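Local coordinates for protein blood group a-and b-cleaving endo-beta-galactosidase (Streptococcus pneumoniae, PDB 2YGM) that binds a blood-group-type oligosaccharide in one of two NPCBM-type modules and is probably the part that directs an endo-beta-galactosidase to host glycans, at residues A101-I106 and D159-A164; T245-P250 and S332-H337; Y282-K287 and T338-L343. One frame throughout, in Å; residues are numbered along the deposited sequence.

Interaction 1: residues A101-I106 and D159-A164; sequences AVVDRI and DEVVFA. With CA (calcium ion), chain E; GLA (alpha-D-galactopyranose), chain C.
Asp159 works at both ends of its short side chain, packing against Val103 at its base and binding metal beside Val102 at its tip. Its CB lies 3.8 Å from Val103 CG2, the two side chains running alongside in opposite senses. From there CG is set beside its own backbone N (chi1 -64°), which carries the carboxylate across to Val102. Asp159 OD1 takes the N-H of Val102 at 3.1 Å, from above the carboxylate plane and with a bent bond (141° at hydrogen). OD2 binds the calcium ion at 2.3 Å, and Val102 O binds it at 2.4 Å; a water and the carbonyl oxygens of Ala152 and His155 also bind it. The ion thus joins the loops that lead into strands 105-110 and 161-171, which belong to the two different sheets of an NPCBM-type beta sandwich. Glu160, centre of an inverse gamma turn directly after this ligand, sends OE2 to O4 of the alpha-galactose at 2.5 Å. Deeper between the sheets, Val161 CG2 meets Val103 CG2 at 3.7 Å, the side chains set nearly perpendicular, and Ile106 CG2 lies 3.7 Å from Phe163 CE2, oblique to the ring.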
loop_
_atom_site.group_PDB
_atom_site.type_symbol
_atom_site.label_atom_id
_atom_site.label_comp_id
_atom_site.label_asym_id
_atom_site.label_seq_id
_atom_site.Cartn_x
_atom_site.Cartn_y
_atom_site.Cartn_z
ATOM N N ALA A 101 26.436 -17.502 -12.405
ATOM C CA ALA A 101 26.303 -16.287 -11.592
ATOM C C ALA A 101 27.525 -15.362 -11.720
ATOM O O ALA A 101 28.225 -15.074 -10.741
ATOM C CB ALA A 101 26.018 -16.637 -10.131
ATOM N N VAL A 102 27.784 -14.936 -12.952
ATOM C CA VAL A 102 28.851 -13.993 -13.256
ATOM C C VAL A 102 28.226 -12.868 -14.065
ATOM O O VAL A 102 27.921 -13.038 -15.247
ATOM C CB VAL A 102 30.011 -14.654 -14.047
ATOM C CG1 VAL A 102 31.066 -13.622 -14.426
ATOM C CG2 VAL A 102 30.641 -15.787 -13.240
ATOM N N VAL A 103 28.008 -11.731 -13.413
ATOM C CA VAL A 103 27.373 -10.591 -14.062
ATOM C C VAL A 103 28.407 -9.503 -14.290
ATOM O O VAL A 103 29.087 -9.069 -13.360
ATOM C CB VAL A 103 26.158 -10.076 -13.257
ATOM C CG1 VAL A 103 25.644 -8.746 -13.812
ATOM C CG2 VAL A 103 25.052 -11.119 -13.275
ATOM N N ASP A 104 28.527 -9.084 -15.545
ATOM C CA ASP A 104 29.549 -8.131 -15.943
ATOM C C ASP A 104 29.264 -6.738 -15.397
ATOM O O ASP A 104 30.170 -6.065 -14.895
ATOM C CB ASP A 104 29.657 -8.086 -17.471
ATOM C CG ASP A 104 30.788 -7.199 -17.950
ATOM O OD1 ASP A 104 31.939 -7.681 -17.998
ATOM O OD2 ASP A 104 30.524 -6.018 -18.280
ATOM N N ARG A 105 27.998 -6.331 -15.470
ATOM C CA ARG A 105 27.623 -4.934 -15.309
ATOM C C ARG A 105 26.123 -4.782 -15.089
ATOM O O ARG A 105 25.321 -5.514 -15.674
ATOM C CB ARG A 105 28.019 -4.184 -16.583
ATOM C CG ARG A 105 28.149 -2.691 -16.454
ATOM C CD ARG A 105 29.022 -2.125 -17.571
ATOM N NE ARG A 105 28.345 -2.045 -18.866
ATOM C CZ ARG A 105 28.566 -2.860 -19.900
ATOM N NH1 ARG A 105 29.441 -3.854 -19.812
ATOM N NH2 ARG A 105 27.905 -2.678 -21.032
ATOM N N ILE A 106 25.750 -3.834 -14.235
ATOM C CA ILE A 106 24.359 -3.403 -14.112
ATOM C C ILE A 106 24.280 -1.912 -14.435
ATOM O O ILE A 106 25.104 -1.125 -13.972
ATOM C CB ILE A 106 23.766 -3.715 -12.716
ATOM C CG1 ILE A 106 23.832 -5.224 -12.436
ATOM C CG2 ILE A 106 22.326 -3.231 -12.626
ATOM C CD1 ILE A 106 23.633 -5.608 -10.987
ATOM N N ASP A 159 22.703 -16.048 -13.657
ATOM C CA ASP A 159 22.710 -14.593 -13.548
ATOM C C ASP A 159 21.364 -14.063 -13.061
ATOM O O ASP A 159 20.736 -13.224 -13.718
ATOM C CB ASP A 159 23.092 -13.952 -14.885
ATOM C CG ASP A 159 24.508 -14.283 -15.314
ATOM O OD1 ASP A 159 25.209 -15.028 -14.598
ATOM O OD2 ASP A 159 24.933 -13.797 -16.381
ATOM N N GLU A 160 20.942 -14.555 -11.898
ATOM C CA GLU A 160 19.664 -14.195 -11.294
ATOM C C GLU A 160 19.713 -12.790 -10.690
ATOM O O GLU A 160 19.639 -12.630 -9.470
ATOM C CB GLU A 160 19.294 -15.206 -10.204
ATOM C CG GLU A 160 19.302 -16.663 -10.644
ATOM C CD GLU A 160 17.992 -17.092 -11.248
ATOM O OE1 GLU A 160 16.942 -16.876 -10.608
ATOM O OE2 GLU A 160 18.015 -17.653 -12.362
ATOM N N VAL A 161 19.840 -11.778 -11.547
ATOM C CA VAL A 161 19.929 -10.398 -11.085
ATOM C C VAL A 161 18.610 -9.983 -10.461
ATOM O O VAL A 161 17.538 -10.207 -11.035
ATOM C CB VAL A 161 20.308 -9.417 -12.221
ATOM C CG1 VAL A 161 20.150 -7.963 -11.772
ATOM C CG2 VAL A 161 21.733 -9.676 -12.694
ATOM N N VAL A 162 18.703 -9.392 -9.274
ATOM C CA VAL A 162 17.549 -8.822 -8.602
ATOM C C VAL A 162 17.730 -7.328 -8.356
ATOM O O VAL A 162 18.793 -6.871 -7.917
ATOM C CB VAL A 162 17.202 -9.560 -7.276
ATOM C CG1 VAL A 162 16.620 -10.945 -7.569
ATOM C CG2 VAL A 162 18.419 -9.664 -6.354
ATOM N N PHE A 163 16.686 -6.572 -8.666
ATOM C CA PHE A 163 16.619 -5.174 -8.292
ATOM C C PHE A 163 15.745 -5.078 -7.047
ATOM O O PHE A 163 14.569 -4.719 -7.118
ATOM C CB PHE A 163 16.071 -4.335 -9.448
ATOM C CG PHE A 163 16.968 -4.314 -10.656
ATOM C CD1 PHE A 163 16.880 -5.312 -11.627
ATOM C CD2 PHE A 163 17.901 -3.299 -10.825
ATOM C CE1 PHE A 163 17.706 -5.297 -12.745
ATOM C CE2 PHE A 163 18.732 -3.275 -11.940
ATOM C CZ PHE A 163 18.634 -4.278 -12.902
ATOM N N ALA A 164 16.342 -5.421 -5.908
ATOM C CA ALA A 164 15.632 -5.528 -4.634
ATOM C C ALA A 164 15.233 -4.174 -4.077
ATOM O O ALA A 164 16.047 -3.243 -4.037
ATOM C CB ALA A 164 16.472 -6.293 -3.617
HETATM CA CA CA E . 27.085 -14.564 -16.887
HETATM C C1 GLA C . 20.960 -21.778 -15.119
HETATM C C2 GLA C . 20.211 -21.583 -13.796
HETATM C C3 GLA C . 18.770 -21.162 -14.065
HETATM C C4 GLA C . 18.745 -19.888 -14.899
HETATM C C5 GLA C . 19.526 -20.103 -16.197
HETATM C C6 GLA C . 19.615 -18.800 -16.990
HETATM O O2 GLA C . 20.215 -22.778 -13.050
HETATM O O3 GLA C . 18.097 -20.962 -12.848
HETATM O O4 GLA C . 19.303 -18.820 -14.163
HETATM O O5 GLA C . 20.830 -20.628 -15.960
HETATM O O6 GLA C . 20.502 -18.949 -18.075
HETATM O O HOH W 1 29.154 -14.748 -17.835
#

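Interaction 2: residues T245-P250 and S332-H337; sequences TVASNP and SYSGKH
Ser248 is bonded through both its backbone polar atoms to the residues flanking Tyr333. Its N-H reaches Ser332 O at 3.0 Å, coming from above the carbonyl plane, while Ser248 O accepts Ser334 N at 2.7 Å, in the carbonyl plane and nearly straight (164° at hydrogen). Tyr333, between these two partners, adds a CA-H...O contact to the same oxygen of Ser248. This is a single beta bridge, with none beside it to make a longer pairing.

Beyond the bridge, Pro250 lies against Tyr333. Pro250 CB sits 3.6 Å from the centroid of the Tyr333 ring, only 8° off its normal, a CH-pi contact over the centre of one face; Pro250 CG reaches on towards the phenol end, 3.6 Å from Tyr333 CZ. The peptide bond before Pro250 is cis, part of the turn by which the chain brings the proline over the ring. Ahead of the bridge in the chain, Ala247 CB packs 3.7 Å from Ser332 CB.

The segment 245-250 is where the chain passes between the two sheets of the beta sandwich: strand 242-246 lies in one, and strand 251-256, which follows, lies in the other as neighbour of 327-334.

Further out, other groups steady these contacts. Within the same segment, Asn249 ND2 donates to its neighbour Ser248 OG at 2.9 Å, the oxygen lying almost in the amide plane, which links adjacent side chains of 245-250. Tyr333 is held at its far end by a hydrogen bond between OH and Glu289, and Lys287 makes a cation-pi contact with its ring. Backbone bonds of Ala247 to Asp341 and of Ser332 to Ser251 anchor the two segments to neighbouring strands and loops.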
loop_
_atom_site.group_PDB
_atom_site.type_symbol
_atom_site.label_atom_id
_atom_site.label_comp_id
_atom_site.label_asym_id
_atom_site.label_seq_id
_atom_site.Cartn_x
_atom_site.Cartn_y
_atom_site.Cartn_z
ATOM N N THR A 245 -18.671 0.376 15.209
ATOM C CA THR A 245 -19.931 0.798 15.824
ATOM C C THR A 245 -21.179 0.131 15.198
ATOM O O THR A 245 -21.068 -0.598 14.219
ATOM C CB THR A 245 -20.053 2.346 15.842
ATOM O OG1 THR A 245 -21.091 2.739 16.747
ATOM C CG2 THR A 245 -20.335 2.898 14.449
ATOM N N VAL A 246 -22.349 0.370 15.790
ATOM C CA VAL A 246 -23.624 -0.106 15.245
ATOM C C VAL A 246 -24.466 1.098 14.834
ATOM O O VAL A 246 -24.650 2.030 15.616
ATOM C CB VAL A 246 -24.416 -0.958 16.277
ATOM C CG1 VAL A 246 -25.620 -1.616 15.631
ATOM C CG2 VAL A 246 -23.533 -2.023 16.886
ATOM N N ALA A 247 -24.966 1.087 13.604
ATOM C CA ALA A 247 -25.833 2.161 13.129
ATOM C C ALA A 247 -27.186 2.142 13.835
ATOM O O ALA A 247 -27.647 1.099 14.317
ATOM C CB ALA A 247 -26.015 2.081 11.622
ATOM N N SER A 248 -27.812 3.309 13.896
ATOM C CA SER A 248 -29.135 3.449 14.488
ATOM C C SER A 248 -29.934 4.465 13.670
ATOM O O SER A 248 -29.854 4.461 12.443
ATOM C CB SER A 248 -29.017 3.830 15.971
ATOM O OG SER A 248 -30.283 3.991 16.580
ATOM N N ASN A 249 -30.672 5.324 14.354
ATOM C CA ASN A 249 -31.615 6.218 13.707
ATOM C C ASN A 249 -31.329 7.715 13.624
ATOM O O ASN A 249 -32.288 8.478 13.549
ATOM C CB ASN A 249 -32.999 6.034 14.334
ATOM C CG ASN A 249 -33.076 6.584 15.744
ATOM O OD1 ASN A 249 -33.788 7.552 16.006
ATOM N ND2 ASN A 249 -32.345 5.967 16.661
ATOM N N PRO A 250 -30.093 8.198 13.730
ATOM C CA PRO A 250 -28.807 7.510 13.655
ATOM C C PRO A 250 -28.245 7.138 15.020
ATOM O O PRO A 250 -28.857 7.433 16.048
ATOM C CB PRO A 250 -27.909 8.568 13.018
ATOM C CG PRO A 250 -28.430 9.869 13.588
ATOM C CD PRO A 250 -29.901 9.654 13.911
ATOM N N SER A 332 -24.324 7.387 11.894
ATOM C CA SER A 332 -24.567 6.141 11.173
ATOM C C SER A 332 -26.053 5.755 11.170
ATOM O O SER A 332 -26.658 5.551 12.228
ATOM C CB SER A 332 -23.713 5.021 11.770
ATOM O OG SER A 332 -22.345 5.395 11.811
ATOM N N TYR A 333 -26.614 5.643 9.968
ATOM C CA TYR A 333 -28.052 5.433 9.749
ATOM C C TYR A 333 -28.394 4.007 9.304
ATOM O O TYR A 333 -27.888 3.541 8.285
ATOM C CB TYR A 333 -28.558 6.422 8.691
ATOM C CG TYR A 333 -28.579 7.856 9.149
ATOM C CD1 TYR A 333 -27.404 8.614 9.193
ATOM C CD2 TYR A 333 -29.771 8.461 9.539
ATOM C CE1 TYR A 333 -27.421 9.935 9.616
ATOM C CE2 TYR A 333 -29.797 9.784 9.966
ATOM C CZ TYR A 333 -28.618 10.510 10.003
ATOM O OH TYR A 333 -28.641 11.811 10.421
ATOM N N SER A 334 -29.270 3.343 10.063
ATOM C CA SER A 334 -29.732 1.965 9.784
ATOM C C SER A 334 -30.408 1.808 8.433
ATOM O O SER A 334 -31.119 2.701 7.978
ATOM C CB SER A 334 -30.723 1.495 10.852
ATOM O OG SER A 334 -30.080 1.172 12.069
ATOM N N GLY A 335 -30.193 0.651 7.810
ATOM C CA GLY A 335 -30.875 0.298 6.565
ATOM C C GLY A 335 -32.348 -0.018 6.769
ATOM O O GLY A 335 -33.128 0.034 5.817
ATOM N N LYS A 336 -32.714 -0.370 8.005
ATOM C CA LYS A 336 -34.113 -0.557 8.432
ATOM C C LYS A 336 -34.811 -1.864 7.999
ATOM O O LYS A 336 -35.818 -2.250 8.600
ATOM C CB LYS A 336 -34.982 0.660 8.055
ATOM C CG LYS A 336 -35.242 1.657 9.187
ATOM C CD LYS A 336 -34.098 2.659 9.366
ATOM C CE LYS A 336 -34.552 3.891 10.155
ATOM N NZ LYS A 336 -33.400 4.750 10.572
ATOM N N HIS A 337 -34.297 -2.536 6.970
ATOM C CA HIS A 337 -34.952 -3.744 6.453
ATOM C C HIS A 337 -34.234 -5.030 6.837
ATOM O O HIS A 337 -34.759 -6.129 6.642
ATOM C CB HIS A 337 -35.140 -3.660 4.935
ATOM C CG HIS A 337 -36.065 -2.566 4.501
ATOM N ND1 HIS A 337 -37.411 -2.567 4.799
ATOM C CD2 HIS A 337 -35.839 -1.436 3.789
ATOM C CE1 HIS A 337 -37.973 -1.483 4.294
ATOM N NE2 HIS A 337 -37.041 -0.783 3.672
#

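Interaction 3: residues Y282-K287 and T338-L343; sequences YADIQK and TWADEL. With NA (sodium ion), chain F.
Two carbonyl oxygens, Asp284 O and Ala340 O, stand only 3.2 Å apart although neither can donate a hydrogen bond to the other. A sodium ion binds one of them, Asp284 O, at 2.9 Å, and Asp341 OD1 at 2.6 Å; its positive charge may ease the crowding of oxygens. Asp341 has its CB directed away from 282-287, but CG turns beside the backbone N (chi1 -70°) and brings OD1 back to the ion. That same oxygen also receives a weak hydrogen bond from Ser334.

The carboxylate of Asp284 is used separately from its metal-bound carbonyl. Thr338 OG1 donates to Asp284 OD1 at 3.2 Å, on the anti side and 34° out of the carboxylate plane. The other branch, Asp284 OD2, rests 3.8 Å from Ala340 CB. Further along the strands the contact becomes largely apolar. The chain of Ile285 folds at its outer bond (chi2 -69°), laying CD1 3.7 Å from Leu343 CG. The same methyl, Ile285 CD1, also comes to 3.3 Å from the carbonyl oxygen Asp341 O.

Asp284 and Ile285 together face Ile308 in a classic beta bulge, at the point where strand 285-292 begins. A backbone carbonyl shortly before one strand and an aspartate shortly before the last, sharing a metal, repeat the pattern of Val102 and Asp159 round calcium in the first module; the sodium position is therefore consistent with the counterpart of that calcium site in the second NPCBM beta sandwich.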
loop_
_atom_site.group_PDB
_atom_site.type_symbol
_atom_site.label_atom_id
_atom_site.label_comp_id
_atom_site.label_asym_id
_atom_site.label_seq_id
_atom_site.Cartn_x
_atom_site.Cartn_y
_atom_site.Cartn_z
ATOM N N TYR A 282 -32.352 -4.608 -0.216
ATOM C CA TYR A 282 -32.234 -3.475 0.699
ATOM C C TYR A 282 -30.839 -3.360 1.319
ATOM O O TYR A 282 -30.154 -4.362 1.537
ATOM C CB TYR A 282 -33.291 -3.567 1.807
ATOM C CG TYR A 282 -34.715 -3.632 1.304
ATOM C CD1 TYR A 282 -35.325 -2.515 0.727
ATOM C CD2 TYR A 282 -35.457 -4.814 1.397
ATOM C CE1 TYR A 282 -36.640 -2.573 0.256
ATOM C CE2 TYR A 282 -36.769 -4.881 0.930
ATOM C CZ TYR A 282 -37.351 -3.759 0.361
ATOM O OH TYR A 282 -38.646 -3.817 -0.100
ATOM N N ALA A 283 -30.440 -2.123 1.609
ATOM C CA ALA A 283 -29.144 -1.836 2.212
ATOM C C ALA A 283 -29.098 -2.244 3.678
ATOM O O ALA A 283 -30.126 -2.257 4.357
ATOM C CB ALA A 283 -28.821 -0.363 2.071
ATOM N N ASP A 284 -27.898 -2.582 4.150
ATOM C CA ASP A 284 -27.646 -2.804 5.577
ATOM C C ASP A 284 -27.524 -1.478 6.317
ATOM O O ASP A 284 -28.063 -1.317 7.416
ATOM C CB ASP A 284 -26.372 -3.627 5.776
ATOM C CG ASP A 284 -26.537 -5.071 5.354
ATOM O OD1 ASP A 284 -27.684 -5.489 5.077
ATOM O OD2 ASP A 284 -25.519 -5.791 5.299
ATOM N N ILE A 285 -26.805 -0.544 5.699
ATOM C CA ILE A 285 -26.615 0.806 6.217
ATOM C C ILE A 285 -27.158 1.772 5.176
ATOM O O ILE A 285 -26.758 1.703 4.012
ATOM C CB ILE A 285 -25.109 1.117 6.425
ATOM C CG1 ILE A 285 -24.427 0.045 7.298
ATOM C CG2 ILE A 285 -24.904 2.542 6.953
ATOM C CD1 ILE A 285 -24.842 0.031 8.757
ATOM N N GLN A 286 -28.059 2.665 5.591
ATOM C CA GLN A 286 -28.639 3.625 4.659
ATOM C C GLN A 286 -27.621 4.690 4.245
ATOM O O GLN A 286 -27.445 4.932 3.051
ATOM C CB GLN A 286 -29.920 4.255 5.219
ATOM C CG GLN A 286 -30.930 4.663 4.143
ATOM C CD GLN A 286 -31.421 3.482 3.311
ATOM O OE1 GLN A 286 -32.006 2.534 3.836
ATOM N NE2 GLN A 286 -31.188 3.542 2.004
ATOM N N LYS A 287 -26.941 5.298 5.219
ATOM C CA LYS A 287 -25.947 6.343 4.953
ATOM C C LYS A 287 -25.050 6.660 6.158
ATOM O O LYS A 287 -25.386 6.347 7.303
ATOM C CB LYS A 287 -26.629 7.626 4.461
ATOM C CG LYS A 287 -27.503 8.303 5.515
ATOM C CD LYS A 287 -28.424 9.337 4.898
ATOM C CE LYS A 287 -29.135 10.128 5.974
ATOM N NZ LYS A 287 -30.111 11.083 5.382
ATOM N N THR A 338 -33.035 -4.881 7.391
ATOM C CA THR A 338 -32.239 -6.009 7.860
ATOM C C THR A 338 -31.879 -5.787 9.328
ATOM O O THR A 338 -32.181 -4.731 9.887
ATOM C CB THR A 338 -30.959 -6.176 7.011
ATOM O OG1 THR A 338 -30.374 -4.888 6.760
ATOM C CG2 THR A 338 -31.278 -6.843 5.676
ATOM N N TRP A 339 -31.247 -6.778 9.954
ATOM C CA TRP A 339 -30.738 -6.624 11.317
ATOM C C TRP A 339 -29.270 -6.182 11.327
ATOM O O TRP A 339 -28.778 -5.677 12.338
ATOM C CB TRP A 339 -30.930 -7.917 12.125
ATOM C CG TRP A 339 -30.221 -7.941 13.474
ATOM C CD1 TRP A 339 -29.195 -8.769 13.846
ATOM C CD2 TRP A 339 -30.480 -7.092 14.612
ATOM N NE1 TRP A 339 -28.809 -8.499 15.139
ATOM C CE2 TRP A 339 -29.578 -7.477 15.633
ATOM C CE3 TRP A 339 -31.388 -6.051 14.866
ATOM C CZ2 TRP A 339 -29.556 -6.855 16.893
ATOM C CZ3 TRP A 339 -31.366 -5.436 16.124
ATOM C CH2 TRP A 339 -30.453 -5.841 17.118
ATOM N N ALA A 340 -28.588 -6.357 10.194
ATOM C CA ALA A 340 -27.168 -6.026 10.063
ATOM C C ALA A 340 -26.919 -4.515 10.095
ATOM O O ALA A 340 -27.098 -3.821 9.089
ATOM C CB ALA A 340 -26.597 -6.642 8.792
ATOM N N ASP A 341 -26.509 -4.013 11.259
ATOM C CA ASP A 341 -26.284 -2.579 11.449
ATOM C C ASP A 341 -24.826 -2.212 11.766
ATOM O O ASP A 341 -24.502 -1.033 11.910
ATOM C CB ASP A 341 -27.201 -2.035 12.552
ATOM C CG ASP A 341 -28.662 -1.989 12.145
ATOM O OD1 ASP A 341 -28.970 -1.574 11.004
ATOM O OD2 ASP A 341 -29.511 -2.364 12.981
ATOM N N GLU A 342 -23.955 -3.214 11.864
ATOM C CA GLU A 342 -22.566 -2.994 12.280
ATOM C C GLU A 342 -21.709 -2.318 11.219
ATOM O O GLU A 342 -21.505 -2.862 10.132
ATOM C CB GLU A 342 -21.911 -4.299 12.737
ATOM C CG GLU A 342 -22.669 -4.992 13.867
ATOM C CD GLU A 342 -21.765 -5.500 14.972
ATOM O OE1 GLU A 342 -20.531 -5.572 14.777
ATOM O OE2 GLU A 342 -22.297 -5.827 16.050
ATOM N N LEU A 343 -21.219 -1.126 11.554
ATOM C CA LEU A 343 -20.315 -0.344 10.704
ATOM C C LEU A 343 -18.896 -0.347 11.251
ATOM O O LEU A 343 -18.690 -0.465 12.459
ATOM C CB LEU A 343 -20.778 1.118 10.631
ATOM C CG LEU A 343 -21.534 1.629 9.409
ATOM C CD1 LEU A 343 -21.499 3.135 9.398
ATOM C CD2 LEU A 343 -20.921 1.101 8.136
HETATM NA NA NA F . -30.008 -2.746 8.922
#

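In the fold
From the N terminus, interaction 1 comes first: 101-106 meets 159-164 across an interval of 52 residues, closing a loop within the first module. Interactions 2 and 3 come later, in the second. Their segments alternate, 245-250, 282-287, 332-337 and 338-343, so the two loops cross, and their centres are about 6 Å apart. They are joined directly, Thr245 O to Leu343 N being a probable hydrogen bond between neighbouring strands 242-246 and 342-352. Both tie the two sheets of the second module together. Interaction 1, in the other module, lies on the opposite side of the chain's centre, with nearest atoms about 38 Å from interaction 3.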